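Local coordinates for fibronectin type III domain-containing protein (Simiduia agarivorans, PDB 6P2K) that probably hydrolyses xyloglucan through its family 74 glycoside hydrolase part, a pair of seven-bladed beta-propellers within a longer protein, at residues P11-Q16 and K396-T401; Y31-M36 and N58-V63; E37-S42 and Q50-L55; L738-M743 and P762-W767. One frame throughout, in Å; residues are numbered along the deposited sequence.

Interaction 1 of 4, residues P11-Q16 and K396-T401; sequences PGAGGQ and KGTEST. With ZN (zinc ion), chain Q.
T401 lays its methyl CG2 over the G14 backbone, with CG2 3.7 Å from G14 CA, and the same methyl also approaches the carbonyl oxygen of A13. Its first torsion (chi1 62°) sets CG2 beside the backbone N, which turns the methyl toward the 11-16 loop. OG1 of T401 turns instead to T403.

This close approach fits the glycines. A CB on G14 would collide with that methyl, and one on G15 would run into S400 O. With no side chain in the way, G15 CA comes to 3.4 Å from S400 O in a CA-H...O contact.

Backbone bonds fix the register around A13, which forms a single bridge with E399. A13 N donates to T398 O at 3.0 Å, and S400 N returns a bond to A13 O, also at 3.0 Å. In both, the donor stands well above the carbonyl plane, by 68° in the first. T398 OG1 accepts a second, weak bond from A13 N (3.1 Å), so two oxygens of one threonine share that N-H.

Farther along, a water links the two segments: it donates to Q16 O and sits in a weak bond to S400 OG, whose stronger partner is E37. The Q16 side chain takes no part in the pairing; it extends to a zinc ion, OE1 binding at 2.1 Å with three waters and D124.

The loops precede strands 17-22 and 403-409, 380 residues apart in the chain, and the bridge is consistent with the junction of the two propellers of family 74.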
loop_
_atom_site.group_PDB
_atom_site.type_symbol
_atom_site.label_atom_id
_atom_site.label_comp_id
_atom_site.label_asym_id
_atom_site.label_seq_id
_atom_site.Cartn_x
_atom_site.Cartn_y
_atom_site.Cartn_z
ATOM N N PRO B 11 27.425 -18.528 12.698
ATOM C CA PRO B 11 27.225 -17.310 13.496
ATOM C C PRO B 11 27.996 -17.289 14.804
ATOM O O PRO B 11 28.004 -16.247 15.474
ATOM C CB PRO B 11 25.715 -17.318 13.758
ATOM C CG PRO B 11 25.375 -18.770 13.819
ATOM C CD PRO B 11 26.299 -19.470 12.840
ATOM N N GLY B 12 28.635 -18.389 15.193
ATOM C CA GLY B 12 29.412 -18.413 16.419
ATOM C C GLY B 12 28.799 -19.236 17.534
ATOM O O GLY B 12 27.631 -19.045 17.889
ATOM N N ALA B 13 29.591 -20.154 18.094
ATOM C CA ALA B 13 29.188 -21.025 19.208
ATOM C C ALA B 13 27.893 -21.739 18.812
ATOM O O ALA B 13 27.805 -22.266 17.696
ATOM C CB ALA B 13 29.125 -20.204 20.487
ATOM N N GLY B 14 26.879 -21.781 19.671
ATOM C CA GLY B 14 25.630 -22.441 19.350
ATOM C C GLY B 14 25.448 -23.811 19.965
ATOM O O GLY B 14 24.406 -24.437 19.734
ATOM N N GLY B 15 26.431 -24.300 20.724
ATOM C CA GLY B 15 26.290 -25.546 21.441
ATOM C C GLY B 15 26.676 -25.359 22.895
ATOM O O GLY B 15 27.342 -24.392 23.264
ATOM N N GLN B 16 26.241 -26.309 23.721
ATOM C CA GLN B 16 26.455 -26.220 25.161
ATOM C C GLN B 16 27.937 -26.056 25.480
ATOM O O GLN B 16 28.776 -26.832 25.017
ATOM C CB GLN B 16 25.892 -27.465 25.852
ATOM C CG GLN B 16 26.052 -27.477 27.365
ATOM C CD GLN B 16 25.328 -28.644 28.024
ATOM O OE1 GLN B 16 25.892 -29.729 28.199
ATOM N NE2 GLN B 16 24.070 -28.423 28.393
ATOM N N LYS B 396 32.839 -15.618 16.001
ATOM C CA LYS B 396 34.131 -15.162 16.490
ATOM C C LYS B 396 35.202 -16.242 16.414
ATOM O O LYS B 396 36.288 -16.060 16.968
ATOM C CB LYS B 396 34.009 -14.646 17.926
ATOM C CG LYS B 396 33.402 -13.251 18.040
ATOM C CD LYS B 396 33.514 -12.715 19.469
ATOM C CE LYS B 396 32.925 -11.318 19.599
ATOM N NZ LYS B 396 33.726 -10.296 18.865
ATOM N N GLY B 397 34.925 -17.356 15.741
ATOM C CA GLY B 397 35.908 -18.409 15.549
ATOM C C GLY B 397 35.493 -19.779 16.043
ATOM O O GLY B 397 36.196 -20.762 15.754
ATOM N N THR B 398 34.398 -19.903 16.783
ATOM C CA THR B 398 33.886 -21.198 17.200
ATOM C C THR B 398 32.569 -21.486 16.495
ATOM O O THR B 398 31.842 -20.569 16.106
ATOM C CB THR B 398 33.677 -21.261 18.716
ATOM O OG1 THR B 398 32.465 -20.579 19.061
ATOM C CG2 THR B 398 34.846 -20.623 19.448
ATOM N N GLU B 399 32.275 -22.771 16.322
ATOM C CA GLU B 399 30.971 -23.204 15.834
ATOM C C GLU B 399 30.678 -24.569 16.434
ATOM O O GLU B 399 31.489 -25.491 16.307
ATOM C CB GLU B 399 30.918 -23.270 14.305
ATOM C CG GLU B 399 32.114 -23.941 13.650
ATOM C CD GLU B 399 33.293 -23.004 13.474
ATOM O OE1 GLU B 399 33.076 -21.888 12.957
ATOM O OE2 GLU B 399 34.430 -23.385 13.830
ATOM N N SER B 400 29.523 -24.693 17.089
ATOM C CA SER B 400 29.231 -25.914 17.830
ATOM C C SER B 400 27.785 -26.363 17.653
ATOM O O SER B 400 27.228 -27.025 18.535
ATOM C CB SER B 400 29.541 -25.733 19.320
ATOM O OG SER B 400 30.773 -25.061 19.507
ATOM N N THR B 401 27.168 -26.039 16.519
ATOM C CA THR B 401 25.771 -26.380 16.298
ATOM C C THR B 401 25.650 -27.744 15.639
ATOM O O THR B 401 26.478 -28.122 14.805
ATOM C CB THR B 401 25.074 -25.338 15.420
ATOM O OG1 THR B 401 25.697 -25.302 14.128
ATOM C CG2 THR B 401 25.144 -23.960 16.061
HETATM ZN ZN ZN Q . 26.353 -31.707 28.545
HETATM O O HOH W 1 30.479 -25.962 22.611
HETATM O O HOH W 2 26.166 -31.842 26.455
HETATM O O HOH W 3 24.356 -32.037 29.110
HETATM O O HOH W 4 27.902 -31.557 29.966
#

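Interaction 2 of 4, residues Y31-M36 and N58-V63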
loop_
_atom_site.group_PDB
_atom_site.type_symbol
_atom_site.label_atom_id
_atom_site.label_comp_id
_atom_site.label_asym_id
_atom_site.label_seq_id
_atom_site.Cartn_x
_atom_site.Cartn_y
_atom_site.Cartn_z
ATOM N N TYR B 31 40.890 -20.129 27.570
ATOM C CA TYR B 31 40.600 -21.363 26.857
ATOM C C TYR B 31 39.133 -21.707 27.054
ATOM O O TYR B 31 38.578 -21.490 28.137
ATOM C CB TYR B 31 41.490 -22.503 27.348
ATOM C CG TYR B 31 42.951 -22.269 27.052
ATOM C CD1 TYR B 31 43.744 -21.518 27.910
ATOM C CD2 TYR B 31 43.533 -22.779 25.901
ATOM C CE1 TYR B 31 45.079 -21.295 27.634
ATOM C CE2 TYR B 31 44.865 -22.562 25.616
ATOM C CZ TYR B 31 45.633 -21.820 26.484
ATOM O OH TYR B 31 46.958 -21.601 26.194
ATOM N N MET B 32 38.503 -22.227 26.002
ATOM C CA MET B 32 37.097 -22.605 26.048
ATOM C C MET B 32 36.967 -24.103 25.827
ATOM O O MET B 32 37.568 -24.655 24.898
ATOM C CB MET B 32 36.275 -21.850 25.004
ATOM C CG MET B 32 34.776 -22.063 25.164
ATOM S SD MET B 32 34.110 -23.233 23.969
ATOM C CE MET B 32 34.224 -22.225 22.505
ATOM N N ALA B 33 36.172 -24.749 26.673
ATOM C CA ALA B 33 35.953 -26.188 26.609
ATOM C C ALA B 33 34.601 -26.450 25.955
ATOM O O ALA B 33 33.551 -26.227 26.569
ATOM C CB ALA B 33 36.018 -26.808 28.003
ATOM N N SER B 34 34.630 -26.906 24.709
ATOM C CA SER B 34 33.438 -27.387 24.031
ATOM C C SER B 34 33.277 -28.881 24.285
ATOM O O SER B 34 34.165 -29.542 24.829
ATOM C CB SER B 34 33.526 -27.107 22.533
ATOM O OG SER B 34 34.462 -27.979 21.924
ATOM N N ASP B 35 32.131 -29.424 23.889
ATOM C CA ASP B 35 31.907 -30.855 24.040
ATOM C C ASP B 35 32.067 -31.628 22.737
ATOM O O ASP B 35 31.990 -32.862 22.757
ATOM C CB ASP B 35 30.525 -31.128 24.658
ATOM C CG ASP B 35 29.399 -30.396 23.954
ATOM O OD1 ASP B 35 29.666 -29.651 22.985
ATOM O OD2 ASP B 35 28.237 -30.569 24.378
ATOM N N MET B 36 32.309 -30.948 21.609
ATOM C CA MET B 36 32.535 -31.649 20.351
ATOM C C MET B 36 33.633 -31.047 19.479
ATOM O O MET B 36 33.896 -31.591 18.403
ATOM C CB MET B 36 31.229 -31.730 19.540
ATOM C CG MET B 36 30.147 -32.558 20.226
ATOM S SD MET B 36 28.699 -32.901 19.221
ATOM C CE MET B 36 29.233 -34.367 18.341
ATOM N N ASN B 58 37.114 -35.261 22.078
ATOM C CA ASN B 58 36.843 -33.832 21.995
ATOM C C ASN B 58 35.768 -33.355 22.966
ATOM O O ASN B 58 35.409 -32.173 22.933
ATOM C CB ASN B 58 36.455 -33.460 20.562
ATOM C CG ASN B 58 37.655 -33.402 19.639
ATOM O OD1 ASN B 58 38.763 -33.065 20.062
ATOM N ND2 ASN B 58 37.445 -33.734 18.374
ATOM N N ARG B 59 35.262 -34.228 23.834
ATOM C CA ARG B 59 34.346 -33.813 24.896
ATOM C C ARG B 59 35.188 -33.350 26.079
ATOM O O ARG B 59 35.615 -34.148 26.916
ATOM C CB ARG B 59 33.406 -34.950 25.275
ATOM C CG ARG B 59 32.240 -34.532 26.160
ATOM C CD ARG B 59 31.103 -35.537 26.087
ATOM N NE ARG B 59 30.470 -35.553 24.769
ATOM C CZ ARG B 59 29.397 -34.836 24.446
ATOM N NH1 ARG B 59 28.833 -34.041 25.344
ATOM N NH2 ARG B 59 28.887 -34.913 23.226
ATOM N N VAL B 60 35.437 -32.043 26.148
ATOM C CA VAL B 60 36.353 -31.470 27.129
ATOM C C VAL B 60 35.567 -31.009 28.348
ATOM O O VAL B 60 34.592 -30.259 28.223
ATOM C CB VAL B 60 37.151 -30.305 26.521
ATOM C CG1 VAL B 60 38.082 -29.706 27.563
ATOM C CG2 VAL B 60 37.932 -30.775 25.309
ATOM N N PHE B 61 36.005 -31.446 29.533
ATOM C CA PHE B 61 35.362 -31.075 30.784
ATOM C C PHE B 61 36.179 -30.111 31.631
ATOM O O PHE B 61 35.620 -29.508 32.554
ATOM C CB PHE B 61 35.056 -32.328 31.618
ATOM C CG PHE B 61 33.995 -33.210 31.027
ATOM C CD1 PHE B 61 32.769 -32.690 30.653
ATOM C CD2 PHE B 61 34.224 -34.563 30.848
ATOM C CE1 PHE B 61 31.791 -33.502 30.110
ATOM C CE2 PHE B 61 33.251 -35.378 30.304
ATOM C CZ PHE B 61 32.034 -34.845 29.934
ATOM N N ALA B 62 37.472 -29.945 31.354
ATOM C CA ALA B 62 38.307 -29.090 32.185
ATOM C C ALA B 62 39.570 -28.697 31.431
ATOM O O ALA B 62 40.105 -29.475 30.637
ATOM C CB ALA B 62 38.679 -29.779 33.503
ATOM N N VAL B 63 40.034 -27.479 31.695
ATOM C CA VAL B 63 41.301 -26.970 31.180
ATOM C C VAL B 63 42.003 -26.232 32.312
ATOM O O VAL B 63 41.371 -25.473 33.055
ATOM C CB VAL B 63 41.103 -26.040 29.962
ATOM C CG1 VAL B 63 42.441 -25.504 29.473
ATOM C CG2 VAL B 63 40.384 -26.762 28.837
#
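R59 and D35 lie side by side, their side chains pointing the same way. With R59 CG anti to the backbone N (chi1 -168°) and the chain bent at chi3, the guanidinium is laid beside D35, whose CB sits over one face, 3.4 Å from R59 NH1. The carbonyl oxygen of D35 also stands over a guanidinium face, toward its rim. The carboxylate plane is turned 62° from the guanidinium, and D35 OD2 reaches R59 NH1 only as a long salt bridge of 3.7 Å. V60 N donates to S34 O at 3.1 Å, in the carbonyl plane.

The rest of the first shell is apolar. A33 CB meets V60 CG1 at 3.6 Å, while the V63 and Y31 side chains cross at about a right angle, V63 CG1 meeting Y31 CB at 3.8 Å. V60 and V63 can both face strand 31-34 because F61 and A62 form a classic beta bulge. The strands run nearly antiparallel, at 161°, but belong to successive sheets, consistent with neighbouring propeller blades.

Farther out, R59 is fixed by a salt bridge from NH1 to the zinc ligand D124, a hydrogen bond from NH2 to Q713 and a cation-pi contact with F127. A leucine here would probably leave D124 OD2 without its salt-bridge partner and Q713 OE1 without its donor, though the zinc would still hold the other D124 oxygen.

R59 is thus placed as a second-shell group, its charge expected to offset the acids near the zinc.

Interaction 3 of 4, residues E37-S42 and Q50-L55. With PE3 (3,6,9,12,15,18,21,24,27,30,33,36,39-tridecaoxahentetracontane-1,41-diol), chain C.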
loop_
_atom_site.group_PDB
_atom_site.type_symbol
_atom_site.label_atom_id
_atom_site.label_comp_id
_atom_site.label_asym_id
_atom_site.label_seq_id
_atom_site.Cartn_x
_atom_site.Cartn_y
_atom_site.Cartn_z
ATOM N N GLU B 37 34.290 -29.964 19.903
ATOM C CA GLU B 37 35.376 -29.356 19.138
ATOM C C GLU B 37 36.695 -29.325 19.895
ATOM O O GLU B 37 37.658 -28.723 19.406
ATOM C CB GLU B 37 35.028 -27.923 18.718
ATOM C CG GLU B 37 34.094 -27.818 17.544
ATOM C CD GLU B 37 32.695 -28.226 17.905
ATOM O OE1 GLU B 37 32.098 -29.002 17.133
ATOM O OE2 GLU B 37 32.202 -27.778 18.965
ATOM N N GLY B 38 36.772 -29.938 21.071
ATOM C CA GLY B 38 37.988 -29.814 21.848
ATOM C C GLY B 38 38.103 -28.429 22.458
ATOM O O GLY B 38 37.107 -27.815 22.860
ATOM N N VAL B 39 39.330 -27.919 22.511
ATOM C CA VAL B 39 39.654 -26.690 23.225
ATOM C C VAL B 39 39.910 -25.576 22.218
ATOM O O VAL B 39 40.676 -25.758 21.264
ATOM C CB VAL B 39 40.874 -26.883 24.144
ATOM C CG1 VAL B 39 41.300 -25.557 24.764
ATOM C CG2 VAL B 39 40.571 -27.908 25.220
ATOM N N TYR B 40 39.272 -24.427 22.433
ATOM C CA TYR B 40 39.586 -23.202 21.712
ATOM C C TYR B 40 40.438 -22.288 22.584
ATOM O O TYR B 40 40.339 -22.302 23.813
ATOM C CB TYR B 40 38.323 -22.446 21.301
ATOM C CG TYR B 40 37.475 -23.103 20.242
ATOM C CD1 TYR B 40 36.448 -23.972 20.588
ATOM C CD2 TYR B 40 37.678 -22.827 18.893
ATOM C CE1 TYR B 40 35.655 -24.557 19.621
ATOM C CE2 TYR B 40 36.892 -23.413 17.916
ATOM C CZ TYR B 40 35.882 -24.275 18.289
ATOM O OH TYR B 40 35.092 -24.854 17.328
ATOM N N LYS B 41 41.255 -21.464 21.929
ATOM C CA LYS B 41 42.142 -20.520 22.594
ATOM C C LYS B 41 41.884 -19.114 22.071
ATOM O O LYS B 41 41.531 -18.922 20.901
ATOM C CB LYS B 41 43.613 -20.903 22.371
ATOM C CG LYS B 41 44.630 -20.036 23.094
ATOM C CD LYS B 41 46.055 -20.441 22.728
ATOM C CE LYS B 41 47.081 -19.636 23.517
ATOM N NZ LYS B 41 48.398 -20.326 23.610
ATOM N N SER B 42 42.059 -18.126 22.948
ATOM C CA SER B 42 41.985 -16.727 22.553
ATOM C C SER B 42 42.996 -15.933 23.363
ATOM O O SER B 42 43.135 -16.148 24.573
ATOM C CB SER B 42 40.577 -16.154 22.775
ATOM O OG SER B 42 40.628 -14.747 22.965
ATOM N N GLN B 50 40.648 -19.288 18.395
ATOM C CA GLN B 50 41.409 -20.142 17.495
ATOM C C GLN B 50 41.380 -21.578 17.996
ATOM O O GLN B 50 41.342 -21.830 19.202
ATOM C CB GLN B 50 42.873 -19.681 17.367
ATOM C CG GLN B 50 43.071 -18.349 16.662
ATOM C CD GLN B 50 42.733 -17.162 17.546
ATOM O OE1 GLN B 50 42.098 -16.203 17.102
ATOM N NE2 GLN B 50 43.155 -17.223 18.805
ATOM N N ILE B 51 41.409 -22.523 17.055
ATOM C CA ILE B 51 41.492 -23.930 17.430
ATOM C C ILE B 51 42.858 -24.226 18.044
ATOM O O ILE B 51 43.838 -23.499 17.842
ATOM C CB ILE B 51 41.220 -24.837 16.219
ATOM C CG1 ILE B 51 42.200 -24.522 15.089
ATOM C CG2 ILE B 51 39.794 -24.689 15.744
ATOM C CD1 ILE B 51 43.271 -25.563 14.913
ATOM N N THR B 52 42.914 -25.306 18.821
ATOM C CA THR B 52 44.179 -25.781 19.370
ATOM C C THR B 52 44.495 -27.168 18.822
ATOM O O THR B 52 43.935 -27.575 17.799
ATOM C CB THR B 52 44.137 -25.799 20.902
ATOM O OG1 THR B 52 43.244 -26.825 21.344
ATOM C CG2 THR B 52 43.665 -24.452 21.437
ATOM N N GLY B 53 45.379 -27.904 19.492
ATOM C CA GLY B 53 45.819 -29.185 18.975
ATOM C C GLY B 53 44.733 -30.247 18.991
ATOM O O GLY B 53 43.678 -30.106 19.610
ATOM N N ASN B 54 45.013 -31.348 18.292
ATOM C CA ASN B 54 44.068 -32.454 18.190
ATOM C C ASN B 54 44.092 -33.301 19.456
ATOM O O ASN B 54 45.155 -33.754 19.891
ATOM C CB ASN B 54 44.394 -33.331 16.982
ATOM C CG ASN B 54 44.141 -32.629 15.665
ATOM O OD1 ASN B 54 43.197 -31.852 15.532
ATOM N ND2 ASN B 54 44.988 -32.904 14.679
ATOM N N LEU B 55 42.919 -33.524 20.034
ATOM C CA LEU B 55 42.759 -34.409 21.177
ATOM C C LEU B 55 42.273 -35.779 20.717
ATOM O O LEU B 55 41.717 -35.933 19.627
ATOM C CB LEU B 55 41.774 -33.817 22.190
ATOM C CG LEU B 55 42.088 -32.420 22.719
ATOM C CD1 LEU B 55 40.818 -31.732 23.177
ATOM C CD2 LEU B 55 43.090 -32.503 23.859
HETATM O O43 PE3 C . 48.756 -24.755 16.794
HETATM C C42 PE3 C . 48.309 -25.670 15.791
HETATM C C41 PE3 C . 46.792 -25.554 15.668
HETATM O O40 PE3 C . 46.237 -26.431 14.671
HETATM C C39 PE3 C . 46.457 -27.827 14.928
HETATM C C38 PE3 C . 45.777 -28.574 13.788
HETATM O O37 PE3 C . 45.921 -29.995 13.929
HETATM O O HOH W 5 41.447 -29.101 20.518
HETATM O O HOH W 6 41.124 -27.243 18.521
#
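K41 and Q50 form the antiparallel hydrogen-bonded pair of a beta hairpin. K41 N donates to Q50 O at 2.8 Å and Q50 N to K41 O at 2.7 Å, both bonds straight, with N-H...O angles of 170° and 162°. Y40 and I51 follow as the non-hydrogen-bonded pair, and Y40 CA adds a CA-H...O contact to Q50 O.

Beyond this pair, side-chain and water bonds take over. The T52 hydroxyl donates to V39 O at 2.8 Å, entering from above the carbonyl plane. That reach follows from its first torsion (chi1 69°), which holds OG1 between backbone N and carbonyl carbon. T52 N bonds the same oxygen only weakly and also donates to a water. A second water accepts from V39 N and donates to T52 OG1 and G53 O, so water bridges the segments where the direct backbone bonds lapse; Y91 gives OG1 a further partner.

Apolar contacts lie on the two sides of the ribbon. T52 CG2 touches K41 CB at 3.7 Å, while Y40 CE2 meets I51 CG2 at 3.8 Å, approaching obliquely. L55 CD1 reaches the G38 backbone, 3.7 Å from CA, where a CB would be tight. A polyethylene glycol fragment lies beside I51 and N54, its O37 being 3.1 Å from N54 ND2.

Strand 50-51 is the outermost of its four-stranded antiparallel sheet, and 39-42 lies between it and 30-34. V39 looks out of that sheet to V60 and V63 of strand 60-66 in the next one, where L55 also meets V60.

Interaction 4 of 4, residues L738-M743 and P762-W767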
loop_
_atom_site.group_PDB
_atom_site.type_symbol
_atom_site.label_atom_id
_atom_site.label_comp_id
_atom_site.label_asym_id
_atom_site.label_seq_id
_atom_site.Cartn_x
_atom_site.Cartn_y
_atom_site.Cartn_z
ATOM N N LEU B 738 39.779 -29.880 7.940
ATOM C CA LEU B 738 38.468 -30.066 8.562
ATOM C C LEU B 738 38.645 -30.945 9.792
ATOM O O LEU B 738 38.812 -32.163 9.686
ATOM C CB LEU B 738 37.474 -30.674 7.581
ATOM C CG LEU B 738 36.009 -30.586 8.026
ATOM C CD1 LEU B 738 35.575 -29.131 8.188
ATOM C CD2 LEU B 738 35.101 -31.308 7.045
ATOM N N HIS B 739 38.601 -30.327 10.973
ATOM C CA HIS B 739 38.954 -31.044 12.191
ATOM C C HIS B 739 37.784 -31.869 12.719
ATOM O O HIS B 739 37.985 -32.974 13.238
ATOM C CB HIS B 739 39.470 -30.055 13.233
ATOM C CG HIS B 739 40.758 -29.391 12.844
ATOM N ND1 HIS B 739 40.854 -28.038 12.593
ATOM C CD2 HIS B 739 42.000 -29.898 12.655
ATOM C CE1 HIS B 739 42.100 -27.740 12.271
ATOM N NE2 HIS B 739 42.815 -28.851 12.303
ATOM N N PHE B 740 36.564 -31.368 12.584
ATOM C CA PHE B 740 35.361 -32.152 12.828
ATOM C C PHE B 740 34.754 -32.446 11.462
ATOM O O PHE B 740 34.155 -31.562 10.840
ATOM C CB PHE B 740 34.387 -31.405 13.735
ATOM C CG PHE B 740 33.202 -32.226 14.149
ATOM C CD1 PHE B 740 32.063 -32.261 13.367
ATOM C CD2 PHE B 740 33.234 -32.975 15.312
ATOM C CE1 PHE B 740 30.972 -33.022 13.741
ATOM C CE2 PHE B 740 32.145 -33.739 15.690
ATOM C CZ PHE B 740 31.012 -33.761 14.903
ATOM N N SER B 741 34.924 -33.679 10.989
ATOM C CA SER B 741 34.628 -34.025 9.607
ATOM C C SER B 741 33.416 -34.931 9.443
ATOM O O SER B 741 33.069 -35.266 8.307
ATOM C CB SER B 741 35.853 -34.681 8.961
ATOM O OG SER B 741 36.238 -35.844 9.668
ATOM N N GLY B 742 32.777 -35.356 10.529
ATOM C CA GLY B 742 31.496 -36.027 10.392
ATOM C C GLY B 742 30.477 -35.097 9.759
ATOM O O GLY B 742 30.474 -33.891 10.008
ATOM N N MET B 743 29.615 -35.657 8.912
ATOM C CA MET B 743 28.714 -34.843 8.107
ATOM C C MET B 743 27.298 -35.395 8.136
ATOM O O MET B 743 27.092 -36.611 8.087
ATOM C CB MET B 743 29.196 -34.757 6.659
ATOM C CG MET B 743 30.485 -33.976 6.491
ATOM S SD MET B 743 31.108 -34.053 4.809
ATOM C CE MET B 743 32.538 -32.980 4.940
ATOM N N PRO B 762 27.282 -32.738 12.374
ATOM C CA PRO B 762 26.513 -32.967 13.603
ATOM C C PRO B 762 27.215 -32.442 14.854
ATOM O O PRO B 762 27.441 -33.174 15.816
ATOM C CB PRO B 762 26.374 -34.491 13.630
ATOM C CG PRO B 762 27.651 -34.961 13.025
ATOM C CD PRO B 762 27.974 -33.965 11.933
ATOM N N GLY B 763 27.585 -31.164 14.833
ATOM C CA GLY B 763 28.239 -30.602 15.994
ATOM C C GLY B 763 29.149 -29.420 15.744
ATOM O O GLY B 763 29.539 -28.745 16.698
ATOM N N ALA B 764 29.501 -29.145 14.484
ATOM C CA ALA B 764 30.391 -28.029 14.175
ATOM C C ALA B 764 29.835 -27.128 13.075
ATOM O O ALA B 764 30.605 -26.433 12.402
ATOM C CB ALA B 764 31.783 -28.533 13.785
ATOM N N GLY B 765 28.519 -27.131 12.869
ATOM C CA GLY B 765 27.929 -26.187 11.937
ATOM C C GLY B 765 28.280 -26.470 10.484
ATOM O O GLY B 765 28.470 -27.613 10.066
ATOM N N LEU B 766 28.382 -25.393 9.708
ATOM C CA LEU B 766 28.457 -25.459 8.256
ATOM C C LEU B 766 29.847 -25.075 7.770
ATOM O O LEU B 766 30.435 -24.098 8.245
ATOM C CB LEU B 766 27.416 -24.533 7.627
ATOM C CG LEU B 766 27.511 -24.266 6.127
ATOM C CD1 LEU B 766 27.211 -25.529 5.332
ATOM C CD2 LEU B 766 26.562 -23.138 5.742
ATOM N N TRP B 767 30.362 -25.849 6.816
ATOM C CA TRP B 767 31.655 -25.601 6.199
ATOM C C TRP B 767 31.526 -25.783 4.694
ATOM O O TRP B 767 30.688 -26.557 4.222
ATOM C CB TRP B 767 32.735 -26.551 6.739
ATOM C CG TRP B 767 32.944 -26.451 8.213
ATOM C CD1 TRP B 767 32.119 -26.917 9.194
ATOM C CD2 TRP B 767 34.058 -25.847 8.878
ATOM N NE1 TRP B 767 32.647 -26.636 10.429
ATOM C CE2 TRP B 767 33.838 -25.981 10.263
ATOM C CE3 TRP B 767 35.219 -25.204 8.436
ATOM C CZ2 TRP B 767 34.740 -25.497 11.211
ATOM C CZ3 TRP B 767 36.110 -24.725 9.376
ATOM C CH2 TRP B 767 35.867 -24.876 10.748
#
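This is an apolar contact, crossed by no hydrogen bond, between the loop leading into strand 745-751 and the turn leading into strand 765-770. These strands belong to one antiparallel sheet, with 754-761 between them. The N-terminal strand 7-8 completes it beside 765-770, consistent with the ring closure of a beta-propeller.

L738 and F740 carry it from the loop side. L738 brings CD1 over one face of the W767 indole, in a CH-pi contact 3.9 Å from the centroid of the five-membered ring and 22° off its normal. The indole is steadied within its own segment: NE1 donates to A764 O at 2.8 Å, the acceptor tilted from the ring plane by 24°.

In F740, CG lies anti to the backbone N (chi1 -173°), which swings the ring out toward P762 and A764. The pyrrolidine of P762 lies at the edge of the phenyl ring, CD being 3.6 Å from F740 CE1. A764 CB rests obliquely 3.8 Å from F740 CD1. A CB on G763 would be tight against F740 CZ. P762 CD also packs on the loop backbone, 3.2 Å from G742 O.

Replacing F740 by an alanine is likely to open a gap beside P762 and A764, leaving the turn without its aromatic support.

Neighbours extend the packing, with W6 beside L738 and E399 beside W767. Since no hydrogen bond crosses, most close approaches are between carbons and the W767 NE1 bond to A764 O stays inside one segment, cohesion here probably comes mainly from shape fit and burial.

The four contacts form one connected cluster, with interactions 2 and 3 closest at about 8 Å between centres. There M32 N and Y40 O, 2.9 Å apart, probably hydrogen-bond strands of the same sheet. Interaction 1 touches all the others: T398 CG2 packs on M32 CE at 3.5 Å and on Y40 CD2 at 3.6 Å, and T401 O probably accepts from G765 N at 3.0 Å, tying it to interaction 4. M36 of interaction 2 rests on P762 and F740 of interaction 4. Interactions 1 and 2 share a zinc site: Q16 binds the ion, and the R59 side chain lies about 5 Å from it.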